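Local structure of putative oxidoreductase molybdopterin-binding subunit (Sulfolobus tokodaii, 4ZOH) at residues I361-A366 / L388-K393; G569-L574 / A590-G595; A573-D578 / N684-C689; K586-V591 / E649-Y654; L619-F624 / P640-V645. The protein probably carries the molybdenum active site of a xanthine dehydrogenase-type oxidoreductase, binding its pterin cytosine dinucleotide cofactor. All blocks are in the same frame, centred on the assembly; numbering follows the deposited sequence.

How the interactions relate
Interactions 2, 3 and 4 use one four-stranded mixed sheet, and interaction 1 lies against it. Interactions 2 and 4 are closest, their centres about 9 Å apart, and share Ala590 and Val591 on the inner strand 583-593; interaction 3 continues along strand 568-577, sharing Ala573 and Leu574 with interaction 2. Interaction 1 touches interaction 2 through Leu388, whose CD2 lies 3.6 Å from Val570 CG1. Interaction 5 stands aside, meeting interaction 3 through Val686 CG2 and Leu619 CD2, 4.1 Å apart. Val594 of interaction 2 belongs to the pterin cytosine dinucleotide pocket, and the Trp653 side chain is about 7 Å from that cofactor; the Ile641 side chain is about 8 Å from an iron-sulfur cluster.

Interaction 1: residues I361-A366 / L388-K393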
# COMPACT_ATOMS: atom_id res chain seq x y z
N ILE A 361 18.47 -23.11 -51.90
CA ILE A 361 19.55 -23.64 -51.02
C ILE A 361 18.99 -24.21 -49.71
O ILE A 361 19.42 -25.31 -49.26
CB ILE A 361 20.65 -22.60 -50.82
CG1 ILE A 361 21.97 -23.33 -50.54
CG2 ILE A 361 20.23 -21.61 -49.75
CD1 ILE A 361 23.18 -22.43 -50.69
N ARG A 362 17.94 -23.56 -49.17
CA ARG A 362 17.33 -24.02 -47.94
C ARG A 362 16.51 -25.30 -48.16
O ARG A 362 16.52 -26.23 -47.31
CB ARG A 362 16.52 -22.84 -47.25
CG ARG A 362 17.38 -21.64 -46.84
CD ARG A 362 16.57 -20.47 -46.22
NE ARG A 362 17.46 -19.62 -45.44
CZ ARG A 362 18.31 -18.72 -45.95
NH1 ARG A 362 18.36 -18.47 -47.26
NH2 ARG A 362 19.11 -18.04 -45.13
N LEU A 363 15.76 -25.35 -49.27
CA LEU A 363 15.02 -26.58 -49.61
C LEU A 363 16.02 -27.72 -49.87
O LEU A 363 15.69 -28.86 -49.54
CB LEU A 363 14.08 -26.41 -50.83
CG LEU A 363 12.85 -25.52 -50.61
CD1 LEU A 363 12.32 -25.16 -51.97
CD2 LEU A 363 11.82 -26.23 -49.75
N LYS A 364 17.20 -27.38 -50.42
CA LYS A 364 18.25 -28.37 -50.69
C LYS A 364 18.78 -29.03 -49.38
O LYS A 364 18.82 -30.29 -49.26
CB LYS A 364 19.37 -27.80 -51.57
CG LYS A 364 20.45 -28.86 -51.87
CD LYS A 364 21.37 -28.54 -53.03
CE LYS A 364 20.75 -29.07 -54.33
NZ LYS A 364 21.38 -28.54 -55.58
N ASN A 365 19.09 -28.17 -48.39
CA ASN A 365 19.78 -28.58 -47.15
C ASN A 365 18.93 -28.95 -45.98
O ASN A 365 19.44 -29.51 -45.02
CB ASN A 365 20.78 -27.54 -46.78
CG ASN A 365 21.91 -27.45 -47.78
OD1 ASN A 365 22.77 -28.32 -47.82
ND2 ASN A 365 21.95 -26.39 -48.55
N ALA A 366 17.65 -28.65 -46.06
CA ALA A 366 16.69 -28.87 -44.99
C ALA A 366 16.57 -30.33 -44.53
O ALA A 366 16.40 -31.23 -45.36
CB ALA A 366 15.30 -28.38 -45.46
N LEU A 388 6.95 -27.20 -44.25
CA LEU A 388 6.72 -25.80 -43.87
C LEU A 388 7.41 -24.89 -44.85
O LEU A 388 6.86 -23.88 -45.21
CB LEU A 388 7.16 -25.51 -42.42
CG LEU A 388 6.56 -24.22 -41.92
CD1 LEU A 388 6.05 -24.32 -40.50
CD2 LEU A 388 7.63 -23.16 -41.99
N LEU A 389 8.63 -25.23 -45.27
CA LEU A 389 9.30 -24.45 -46.30
C LEU A 389 8.54 -24.45 -47.66
O LEU A 389 8.54 -23.42 -48.37
CB LEU A 389 10.72 -24.95 -46.50
CG LEU A 389 11.80 -24.63 -45.48
CD1 LEU A 389 13.03 -25.51 -45.77
CD2 LEU A 389 12.19 -23.17 -45.61
N GLU A 390 7.89 -25.58 -48.01
CA GLU A 390 7.11 -25.65 -49.29
C GLU A 390 5.96 -24.66 -49.17
O GLU A 390 5.77 -23.83 -50.04
CB GLU A 390 6.59 -27.05 -49.65
CG GLU A 390 7.64 -28.19 -49.71
CD GLU A 390 8.43 -28.30 -51.03
OE1 GLU A 390 8.78 -27.27 -51.68
OE2 GLU A 390 8.73 -29.43 -51.42
N ILE A 391 5.25 -24.70 -48.04
CA ILE A 391 4.19 -23.72 -47.76
C ILE A 391 4.72 -22.29 -47.92
O ILE A 391 4.06 -21.41 -48.48
CB ILE A 391 3.56 -23.93 -46.36
CG1 ILE A 391 2.67 -25.17 -46.35
CG2 ILE A 391 2.75 -22.70 -45.95
CD1 ILE A 391 2.40 -25.80 -44.97
N GLY A 392 5.93 -22.04 -47.42
CA GLY A 392 6.45 -20.69 -47.46
C GLY A 392 6.97 -20.20 -48.76
O GLY A 392 7.16 -18.96 -48.96
N LYS A 393 7.32 -21.15 -49.65
CA LYS A 393 7.78 -20.77 -51.03
C LYS A 393 6.74 -19.90 -51.81
O LYS A 393 7.11 -18.98 -52.56
CB LYS A 393 8.14 -22.02 -51.84
CG LYS A 393 9.04 -21.69 -53.04
CD LYS A 393 9.32 -22.97 -53.79
CE LYS A 393 10.45 -22.87 -54.80
NZ LYS A 393 10.91 -24.29 -55.02
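Leu389 packs against Leu363 and Ala366 where two helices, 358-365 and 385-401, run nearly antiparallel. Their local axes come within 10.7 Å at an angle of 163°, a separation bridged mainly by side chains, with no hydrogen bond across it. Leu389 and Leu363 pass alongside, one heading each way, with Leu389 CB 3.7 Å from Leu363 CD2. Farther out, Leu389 CD1 reaches the end of the first helix and meets Ala366 CB at 3.7 Å, close to the carbonyl oxygen of Arg362. Beyond this pair, the leucine's own helix packs on strand 568-577 of the neighbouring sheet, where Leu389 also touches Val570. Glu390 follows at the exposed border. A bend at its second torsion (chi2 -82°) turns the carboxylate back toward the first helix, and OE1 lies 3.7 Å from Leu363 CD2. One turn after Leu389 comes Lys393, whose CG stands opposite the backbone N (chi1 -161°). Its chain then runs extended and athwart Leu363, so that aliphatic carbons as well as the ammonium group flank the leucine. The charge is met by a salt bridge to Glu360, and Lys393 NZ lies 3.5 Å from Leu363 CD1.

Interaction 2: residues G569-L574 / A590-G595; sequences GVHLAL and AVDDVG
Gly569 faces Asp592 as a non-hydrogen-bonded antiparallel pair, the two CA atoms 4.3 Å apart. Its CA also makes a C-H...O contact of 3.1 Å to Val591 O, and a CB on this residue would run into that same oxygen. At Val570 the backbones bond in both directions: Val570 N gives to Val591 O at 2.9 Å, and Val591 N returns to Val570 O at 2.8 Å. The two valines project together from the same sheet face. This pairing belongs to the antiparallel beta hairpin of strands 568-577 and 583-593, whose local axes run at 171°. His571, on the other sheet face, carries the polar contact. NE2 donates to Asp592 OD1 at 2.7 Å with an N-H...O angle of 163°; the oxygen lies nearly in the ring plane and uses its syn lone pair. Ala590 CB sits over one ring face, a CH-pi contact 3.5 Å from the centroid, while ND1 bonds with Tyr588 OH, fixing the ring's rotation from two edges. A phenylalanine here would probably leave both Asp592 OD1 and Tyr588 OH without their ring-nitrogen mates. Asp592 OD2 turns instead to Trp653 NE1.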
# COMPACT_ATOMS: atom_id res chain seq x y z
N GLY A 569 10.33 -22.10 -38.27
CA GLY A 569 9.55 -21.48 -39.31
C GLY A 569 10.39 -20.82 -40.34
O GLY A 569 11.61 -20.93 -40.32
N VAL A 570 9.73 -20.13 -41.28
CA VAL A 570 10.43 -19.38 -42.33
C VAL A 570 9.81 -17.96 -42.38
O VAL A 570 8.58 -17.83 -42.30
CB VAL A 570 10.41 -20.16 -43.70
CG1 VAL A 570 8.97 -20.59 -44.07
CG2 VAL A 570 10.95 -19.29 -44.82
N HIS A 571 10.66 -16.93 -42.51
CA HIS A 571 10.22 -15.57 -42.46
C HIS A 571 10.82 -14.98 -43.69
O HIS A 571 11.82 -15.49 -44.19
CB HIS A 571 10.73 -14.81 -41.18
CG HIS A 571 10.01 -15.23 -39.91
ND1 HIS A 571 9.81 -14.36 -38.85
CD2 HIS A 571 9.46 -16.41 -39.54
CE1 HIS A 571 9.09 -14.98 -37.92
NE2 HIS A 571 8.91 -16.24 -38.28
N LEU A 572 10.20 -13.90 -44.18
CA LEU A 572 10.52 -13.30 -45.44
C LEU A 572 10.27 -11.82 -45.36
O LEU A 572 9.33 -11.40 -44.73
CB LEU A 572 9.56 -13.89 -46.49
CG LEU A 572 9.58 -15.38 -46.69
CD1 LEU A 572 8.34 -15.94 -46.10
CD2 LEU A 572 9.52 -15.66 -48.19
N ALA A 573 11.14 -11.03 -45.96
CA ALA A 573 10.95 -9.60 -45.98
C ALA A 573 11.24 -9.05 -47.36
O ALA A 573 12.03 -9.63 -48.09
CB ALA A 573 11.84 -8.94 -44.98
N LEU A 574 10.64 -7.91 -47.68
CA LEU A 574 10.86 -7.20 -48.93
C LEU A 574 11.25 -5.84 -48.49
O LEU A 574 10.50 -5.20 -47.73
CB LEU A 574 9.54 -7.11 -49.79
CG LEU A 574 9.62 -6.35 -51.17
CD1 LEU A 574 10.28 -7.24 -52.20
CD2 LEU A 574 8.23 -5.98 -51.72
N ALA A 590 5.74 -14.08 -41.81
CA ALA A 590 6.26 -15.08 -40.87
C ALA A 590 5.41 -16.29 -41.05
O ALA A 590 4.14 -16.22 -40.98
CB ALA A 590 6.14 -14.60 -39.40
N VAL A 591 6.07 -17.43 -41.24
CA VAL A 591 5.31 -18.68 -41.17
C VAL A 591 5.89 -19.49 -40.04
O VAL A 591 7.01 -19.93 -40.17
CB VAL A 591 5.33 -19.45 -42.53
CG1 VAL A 591 4.56 -20.76 -42.37
CG2 VAL A 591 4.68 -18.60 -43.62
N ASP A 592 5.13 -19.77 -38.98
CA ASP A 592 5.68 -20.46 -37.80
C ASP A 592 5.00 -21.77 -37.48
O ASP A 592 3.78 -21.94 -37.67
CB ASP A 592 5.56 -19.56 -36.55
CG ASP A 592 6.42 -18.27 -36.63
OD1 ASP A 592 7.49 -18.24 -37.25
OD2 ASP A 592 5.97 -17.22 -36.08
N ASP A 593 5.74 -22.71 -36.92
CA ASP A 593 5.03 -23.86 -36.37
C ASP A 593 5.39 -23.92 -34.89
O ASP A 593 6.52 -24.29 -34.53
CB ASP A 593 5.37 -25.16 -37.11
CG ASP A 593 4.65 -26.39 -36.52
OD1 ASP A 593 3.99 -26.28 -35.44
OD2 ASP A 593 4.75 -27.51 -37.09
N VAL A 594 4.43 -23.57 -34.06
CA VAL A 594 4.64 -23.51 -32.61
C VAL A 594 3.79 -24.50 -31.87
O VAL A 594 3.45 -24.31 -30.67
CB VAL A 594 4.52 -22.06 -32.02
CG1 VAL A 594 5.71 -21.21 -32.44
CG2 VAL A 594 3.18 -21.39 -32.38
N GLY A 595 3.47 -25.61 -32.55
CA GLY A 595 2.59 -26.61 -31.94
C GLY A 595 1.16 -26.08 -31.85
O GLY A 595 0.81 -25.11 -32.56

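Interaction 3: residues A573-D578 / N684-C689; sequences ALVKVD and NAVEQC
This is an apolar helix-on-sheet contact: the C-terminal part of helix 673-688 lies over strand 568-577, an inner strand of a four-stranded mixed sheet. The local axes approach to 7.9 Å and run at 45°, and no hydrogen bond spans them. Ala573, Val575 and Val577, every second residue of the strand, direct their side chains toward the helix. The strand backbone comes near Ala685, whose short side chain lets Ala573 CA and Ala685 CA stand 6.3 Å apart. Val575 carries most of the contact from the strand. Its first torsion of -56° puts CG2 between the backbone N and the carbonyl carbon, and this rotation sets both methyls against one atom, Ala685 CB, with CG1 at 3.7 Å and CG2 at 3.9 Å. Val686 lies beside them, approaching Val575 and Val577 more loosely, both at 4.4 Å between methyl carbons. Cys689 closes the contact. It forms a disulfide with Cys405 on the adjoining strand 405-412, so the chain at Cys689 is tied covalently to the same sheet on which the helix packs. Its sulfur passes Val575 O, and its CB touches the end of the strand, 4.2 Å from Val577 CG2.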
# COMPACT_ATOMS: atom_id res chain seq x y z
N ALA A 573 11.14 -11.03 -45.96
CA ALA A 573 10.95 -9.60 -45.98
C ALA A 573 11.24 -9.05 -47.36
O ALA A 573 12.03 -9.63 -48.09
CB ALA A 573 11.84 -8.94 -44.98
N LEU A 574 10.64 -7.91 -47.68
CA LEU A 574 10.86 -7.20 -48.93
C LEU A 574 11.25 -5.84 -48.49
O LEU A 574 10.50 -5.20 -47.73
CB LEU A 574 9.54 -7.11 -49.79
CG LEU A 574 9.62 -6.35 -51.17
CD1 LEU A 574 10.28 -7.24 -52.20
CD2 LEU A 574 8.23 -5.98 -51.72
N VAL A 575 12.36 -5.36 -48.98
CA VAL A 575 12.83 -4.04 -48.49
C VAL A 575 13.22 -3.20 -49.65
O VAL A 575 13.43 -3.75 -50.73
CB VAL A 575 14.11 -4.18 -47.57
CG1 VAL A 575 13.89 -5.13 -46.38
CG2 VAL A 575 15.36 -4.61 -48.35
N LYS A 576 13.46 -1.92 -49.40
CA LYS A 576 14.01 -0.97 -50.34
C LYS A 576 15.03 -0.12 -49.62
O LYS A 576 14.89 0.11 -48.42
CB LYS A 576 12.90 -0.03 -50.86
CG LYS A 576 12.01 -0.66 -51.94
CD LYS A 576 11.42 0.45 -52.80
CE LYS A 576 12.46 1.01 -53.80
NZ LYS A 576 12.64 0.15 -55.02
N VAL A 577 16.06 0.35 -50.31
CA VAL A 577 17.05 1.23 -49.72
C VAL A 577 17.00 2.45 -50.59
O VAL A 577 16.85 2.28 -51.78
CB VAL A 577 18.47 0.60 -49.77
CG1 VAL A 577 19.51 1.50 -49.16
CG2 VAL A 577 18.47 -0.72 -49.01
N ASP A 578 17.10 3.65 -50.04
CA ASP A 578 16.97 4.86 -50.85
C ASP A 578 18.31 5.46 -51.01
O ASP A 578 19.31 4.87 -50.59
CB ASP A 578 15.88 5.85 -50.34
CG ASP A 578 16.26 6.59 -49.08
OD1 ASP A 578 15.34 7.13 -48.46
OD2 ASP A 578 17.45 6.65 -48.67
N ASN A 684 19.43 -10.44 -44.72
CA ASN A 684 19.51 -11.12 -46.02
C ASN A 684 18.86 -10.26 -47.11
O ASN A 684 19.47 -10.03 -48.18
CB ASN A 684 18.92 -12.52 -45.95
CG ASN A 684 19.83 -13.48 -45.20
OD1 ASN A 684 20.92 -13.06 -44.80
ND2 ASN A 684 19.40 -14.77 -44.96
N ALA A 685 17.69 -9.70 -46.78
CA ALA A 685 16.98 -8.75 -47.65
C ALA A 685 17.84 -7.60 -48.05
O ALA A 685 17.95 -7.35 -49.28
CB ALA A 685 15.65 -8.28 -47.09
N VAL A 686 18.46 -6.92 -47.08
CA VAL A 686 19.22 -5.72 -47.40
C VAL A 686 20.43 -6.08 -48.27
O VAL A 686 20.90 -5.28 -49.11
CB VAL A 686 19.72 -4.98 -46.16
CG1 VAL A 686 20.56 -3.74 -46.51
CG2 VAL A 686 18.55 -4.48 -45.32
N GLU A 687 20.94 -7.30 -48.04
CA GLU A 687 22.16 -7.69 -48.69
C GLU A 687 21.87 -7.88 -50.17
O GLU A 687 22.67 -7.43 -50.98
CB GLU A 687 22.70 -8.99 -48.10
CG GLU A 687 24.00 -9.44 -48.75
CD GLU A 687 24.64 -10.60 -48.01
OE1 GLU A 687 24.02 -11.68 -47.88
OE2 GLU A 687 25.76 -10.41 -47.51
N GLN A 688 20.73 -8.53 -50.48
CA GLN A 688 20.20 -8.63 -51.85
C GLN A 688 20.14 -7.29 -52.54
O GLN A 688 20.54 -7.22 -53.68
CB GLN A 688 18.87 -9.35 -51.91
CG GLN A 688 18.99 -10.81 -51.54
CD GLN A 688 20.02 -11.45 -52.41
OE1 GLN A 688 19.86 -11.51 -53.65
NE2 GLN A 688 21.15 -11.88 -51.79
N CYS A 689 19.74 -6.22 -51.86
CA CYS A 689 19.76 -4.85 -52.44
C CYS A 689 21.13 -4.19 -52.60
O CYS A 689 21.20 -3.15 -53.22
CB CYS A 689 18.71 -3.87 -51.76
SG CYS A 689 17.07 -3.74 -52.59

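Interaction 4: residues K586-V591 / E649-Y654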
# COMPACT_ATOMS: atom_id res chain seq x y z
N LYS A 586 8.89 -3.10 -46.65
CA LYS A 586 7.54 -3.06 -47.27
C LYS A 586 6.62 -4.09 -46.78
O LYS A 586 5.40 -3.83 -46.55
CB LYS A 586 7.67 -3.28 -48.77
CG LYS A 586 8.38 -2.14 -49.47
CD LYS A 586 7.93 -0.77 -48.95
CE LYS A 586 8.89 0.30 -49.37
NZ LYS A 586 10.22 -0.38 -49.45
N LYS A 587 7.15 -5.31 -46.68
CA LYS A 587 6.39 -6.44 -46.24
C LYS A 587 7.24 -7.40 -45.49
O LYS A 587 8.42 -7.55 -45.79
CB LYS A 587 5.81 -7.23 -47.42
CG LYS A 587 4.60 -6.59 -48.11
CD LYS A 587 3.78 -7.56 -48.96
CE LYS A 587 3.09 -6.95 -50.20
NZ LYS A 587 3.30 -5.48 -50.42
N TYR A 588 6.61 -8.10 -44.57
CA TYR A 588 7.26 -9.11 -43.81
C TYR A 588 6.25 -10.20 -43.70
O TYR A 588 5.12 -9.94 -43.30
CB TYR A 588 7.67 -8.53 -42.42
CG TYR A 588 8.62 -9.44 -41.62
CD1 TYR A 588 10.02 -9.17 -41.51
CD2 TYR A 588 8.10 -10.58 -41.01
CE1 TYR A 588 10.86 -10.05 -40.77
CE2 TYR A 588 8.92 -11.44 -40.31
CZ TYR A 588 10.28 -11.16 -40.17
OH TYR A 588 10.95 -12.13 -39.45
N VAL A 589 6.66 -11.43 -44.00
CA VAL A 589 5.82 -12.58 -43.77
C VAL A 589 6.49 -13.56 -42.78
O VAL A 589 7.63 -13.88 -42.97
CB VAL A 589 5.53 -13.30 -45.13
CG1 VAL A 589 4.75 -14.61 -44.93
CG2 VAL A 589 4.80 -12.34 -46.11
N ALA A 590 5.74 -14.08 -41.81
CA ALA A 590 6.26 -15.08 -40.87
C ALA A 590 5.41 -16.29 -41.05
O ALA A 590 4.14 -16.22 -40.98
CB ALA A 590 6.14 -14.60 -39.40
N VAL A 591 6.07 -17.43 -41.24
CA VAL A 591 5.31 -18.68 -41.17
C VAL A 591 5.89 -19.49 -40.04
O VAL A 591 7.01 -19.93 -40.17
CB VAL A 591 5.33 -19.45 -42.53
CG1 VAL A 591 4.56 -20.76 -42.37
CG2 VAL A 591 4.68 -18.60 -43.62
N GLU A 649 5.38 -1.82 -43.13
CA GLU A 649 4.02 -1.40 -43.45
C GLU A 649 2.98 -2.46 -43.12
O GLU A 649 1.91 -2.16 -42.63
CB GLU A 649 3.98 -1.05 -44.92
CG GLU A 649 5.14 -0.14 -45.31
CD GLU A 649 5.04 0.39 -46.71
OE1 GLU A 649 6.05 0.99 -47.16
OE2 GLU A 649 3.96 0.22 -47.36
N LYS A 650 3.33 -3.73 -43.32
CA LYS A 650 2.50 -4.82 -42.91
C LYS A 650 3.33 -6.03 -42.51
O LYS A 650 4.35 -6.33 -43.16
CB LYS A 650 1.57 -5.17 -44.09
CG LYS A 650 0.56 -6.24 -43.80
CD LYS A 650 -0.35 -5.98 -42.62
CE LYS A 650 -1.57 -6.90 -42.75
NZ LYS A 650 -1.92 -7.36 -41.40
N ILE A 651 2.89 -6.73 -41.47
CA ILE A 651 3.50 -7.97 -41.09
C ILE A 651 2.38 -8.96 -41.09
O ILE A 651 1.41 -8.82 -40.33
CB ILE A 651 4.05 -7.89 -39.62
CG1 ILE A 651 5.17 -6.86 -39.51
CG2 ILE A 651 4.53 -9.26 -39.16
CD1 ILE A 651 5.74 -6.69 -38.11
N ASP A 652 2.47 -9.98 -41.94
CA ASP A 652 1.47 -11.05 -41.93
C ASP A 652 2.05 -12.25 -41.20
O ASP A 652 3.13 -12.74 -41.54
CB ASP A 652 1.13 -11.48 -43.38
CG ASP A 652 0.47 -10.35 -44.19
OD1 ASP A 652 -0.23 -9.52 -43.61
OD2 ASP A 652 0.68 -10.30 -45.41
N TRP A 653 1.29 -12.74 -40.24
CA TRP A 653 1.69 -13.87 -39.48
C TRP A 653 0.78 -15.05 -39.78
O TRP A 653 -0.44 -14.96 -39.70
CB TRP A 653 1.65 -13.51 -37.97
CG TRP A 653 2.04 -14.70 -37.11
CD1 TRP A 653 3.33 -15.20 -36.93
CD2 TRP A 653 1.18 -15.52 -36.32
NE1 TRP A 653 3.30 -16.27 -36.07
CE2 TRP A 653 2.00 -16.50 -35.69
CE3 TRP A 653 -0.21 -15.54 -36.08
CZ2 TRP A 653 1.49 -17.46 -34.84
CZ3 TRP A 653 -0.72 -16.50 -35.27
CH2 TRP A 653 0.12 -17.47 -34.64
N TYR A 654 1.41 -16.18 -40.12
CA TYR A 654 0.70 -17.46 -40.29
C TYR A 654 1.28 -18.63 -39.43
O TYR A 654 2.48 -18.71 -39.16
CB TYR A 654 0.70 -17.91 -41.77
CG TYR A 654 0.29 -16.83 -42.73
CD1 TYR A 654 -1.09 -16.61 -43.02
CD2 TYR A 654 1.25 -16.04 -43.36
CE1 TYR A 654 -1.48 -15.61 -43.97
CE2 TYR A 654 0.89 -15.04 -44.27
CZ TYR A 654 -0.48 -14.84 -44.57
OH TYR A 654 -0.83 -13.83 -45.44
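Tyr588 pairs with Ile651 at the start of a run of parallel sheet pairing between strands 583-593 and 651-655, whose local axes are 4.8 Å apart and 11° from parallel. The connection between them includes helix 600-619, which packs on Tyr588, Ile651 and Trp653, a beta-alpha-beta crossover elongated by loops. Four backbone hydrogen bonds give the evidence for register: Tyr588 N to Lys650 O is the longest at 3.2 Å, followed by Asp652 N to Tyr588 O, Ala590 N to Asp652 O and Tyr654 N to Ala590 O, the last two at 2.9 Å each. Tyr588 and Ala590 each bond through N to the residue before their partner (Ile651, Trp653) and through O to the one after it, as parallel strands do. Near the start, Lys586 and Lys587 both lie opposite Leu574 of the other neighbouring strand, a classic beta bulge.

Charged groups gather at this end. Lys586 and Glu649 run alongside, Lys586 CD 3.1 Å from Glu649 OE1, yet Lys586 NZ stays 5.0 Å from that oxygen, too far for a salt bridge. Within 649-654, Lys650 NZ forms a salt bridge with Asp652 OD1 at 3.5 Å. Ile651 O accepts a hydrogen bond from another protein chain.

Apolar contacts occupy both faces. Ala590 CB meets the edge of the Trp653 ring at CD1, 3.8 Å away. On the opposite face Tyr654, stacked on Tyr395, crosses Val589 obliquely; with Val589 CG1 anti to N (chi1 175°), that methyl comes to the tyrosine ring's edge, 3.9 Å from CE2.

Interaction 5: residues L619-F624 / P640-V645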
# COMPACT_ATOMS: atom_id res chain seq x y z
N LEU A 619 18.72 -3.15 -38.15
CA LEU A 619 18.69 -1.82 -38.81
C LEU A 619 18.94 -0.62 -37.94
O LEU A 619 19.22 0.44 -38.47
CB LEU A 619 17.34 -1.59 -39.55
CG LEU A 619 16.89 -2.62 -40.57
CD1 LEU A 619 15.47 -2.20 -41.08
CD2 LEU A 619 17.97 -2.73 -41.69
N LEU A 620 18.75 -0.72 -36.62
CA LEU A 620 18.79 0.54 -35.82
C LEU A 620 19.72 0.47 -34.64
O LEU A 620 20.52 1.38 -34.46
CB LEU A 620 17.38 0.94 -35.31
CG LEU A 620 16.28 1.37 -36.32
CD1 LEU A 620 14.88 1.20 -35.73
CD2 LEU A 620 16.52 2.83 -36.66
N GLU A 621 19.56 -0.56 -33.83
CA GLU A 621 20.13 -0.57 -32.49
C GLU A 621 21.60 -1.01 -32.46
O GLU A 621 22.03 -1.75 -33.33
CB GLU A 621 19.29 -1.53 -31.65
CG GLU A 621 18.01 -0.78 -31.21
CD GLU A 621 17.01 -1.68 -30.53
OE1 GLU A 621 17.39 -2.60 -29.81
OE2 GLU A 621 15.78 -1.51 -30.77
N GLY A 622 22.34 -0.57 -31.42
CA GLY A 622 23.65 -1.11 -31.06
C GLY A 622 24.25 -0.46 -29.84
O GLY A 622 24.18 0.75 -29.64
N ALA A 623 24.82 -1.27 -28.98
CA ALA A 623 25.41 -0.66 -27.78
C ALA A 623 26.94 -0.61 -28.04
O ALA A 623 27.59 -1.66 -28.07
CB ALA A 623 25.01 -1.46 -26.52
N PHE A 624 27.49 0.59 -28.21
CA PHE A 624 28.88 0.79 -28.41
C PHE A 624 29.53 1.71 -27.36
O PHE A 624 28.90 2.67 -26.89
CB PHE A 624 29.14 1.33 -29.85
CG PHE A 624 28.55 0.44 -30.94
CD1 PHE A 624 29.03 -0.90 -31.13
CD2 PHE A 624 27.48 0.91 -31.77
CE1 PHE A 624 28.46 -1.76 -32.12
CE2 PHE A 624 26.93 0.06 -32.75
CZ PHE A 624 27.40 -1.28 -32.91
N PRO A 640 18.41 4.04 -30.55
CA PRO A 640 17.18 4.33 -31.32
C PRO A 640 16.21 3.18 -31.41
O PRO A 640 16.11 2.52 -32.48
CB PRO A 640 17.74 4.66 -32.72
CG PRO A 640 18.94 3.77 -32.82
CD PRO A 640 19.56 3.76 -31.45
N ILE A 641 15.44 2.90 -30.34
CA ILE A 641 14.44 1.84 -30.51
C ILE A 641 13.37 2.39 -31.53
O ILE A 641 13.18 3.61 -31.60
CB ILE A 641 13.83 1.36 -29.17
CG1 ILE A 641 12.88 2.38 -28.51
CG2 ILE A 641 14.99 1.01 -28.23
CD1 ILE A 641 11.97 1.70 -27.44
N PRO A 642 12.72 1.50 -32.31
CA PRO A 642 11.86 2.09 -33.37
C PRO A 642 10.55 2.76 -32.86
O PRO A 642 9.93 2.29 -31.89
CB PRO A 642 11.49 0.90 -34.25
CG PRO A 642 11.74 -0.29 -33.47
CD PRO A 642 12.84 0.04 -32.46
N THR A 643 10.19 3.88 -33.49
CA THR A 643 8.81 4.38 -33.43
C THR A 643 7.89 3.61 -34.39
O THR A 643 8.36 2.74 -35.17
CB THR A 643 8.77 5.87 -33.75
OG1 THR A 643 8.86 6.06 -35.18
CG2 THR A 643 9.93 6.64 -33.08
N ALA A 644 6.59 3.97 -34.42
CA ALA A 644 5.63 3.39 -35.33
C ALA A 644 5.98 3.65 -36.83
O ALA A 644 5.68 2.87 -37.72
CB ALA A 644 4.25 3.95 -34.97
N VAL A 645 6.74 4.71 -37.09
CA VAL A 645 7.16 4.97 -38.42
C VAL A 645 8.17 3.88 -38.91
O VAL A 645 8.15 3.50 -40.07
CB VAL A 645 7.72 6.41 -38.49
CG1 VAL A 645 8.28 6.69 -39.91
CG2 VAL A 645 6.59 7.41 -38.19
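Glu621 OE2 is the polar atom on which this contact turns: it rests against Ile641 and Pro642, while its salt bridge goes outside both segments, to a basic side chain of another protein chain. Toward the second segment it meets only carbon, lying 3.6 Å from Ile641 CA and 3.7 Å from Pro642 CD. The glutamate chain is extended beyond CG (chi2 172°), which carries the carboxylate across Ile641 at a slant; the Ile641 methyl CG2 stands 3.7 Å from OE2. The other carboxylate oxygen, Glu621 OE1, makes a weak hydrogen bond with Tyr639 OH. An alanine in place of Glu621 is likely to leave the basic group of the other chain without its mate and to uncover the flank of Ile641 and Pro642.

Leu620 supplies the apolar half. Each residue's side chain rests on the other's carbonyl oxygen: Pro640 CG 3.3 Å from Leu620 O, and Leu620 CB 3.5 Å from Pro640 O. One branch of the leucine goes on past Pro640, with CD1 3.7 Å from Pro642 CB, and Pro642 itself leans on Val612 and Ala616 of helix 600-619. No hydrogen bond joins the segments, and the two prolines have no N-H to give.

After Pro642, Thr643 OG1 accepts from Val645 N at 3.2 Å, an ST turn leading into a short 3-10 segment. Two other protein chains touch these loops, and an iron-sulfur cluster lies about 8 Å from the Ile641 side chain. Both segments thus form part of a subunit interface near the cluster, consistent with the multi-subunit architecture of xanthine dehydrogenase relatives.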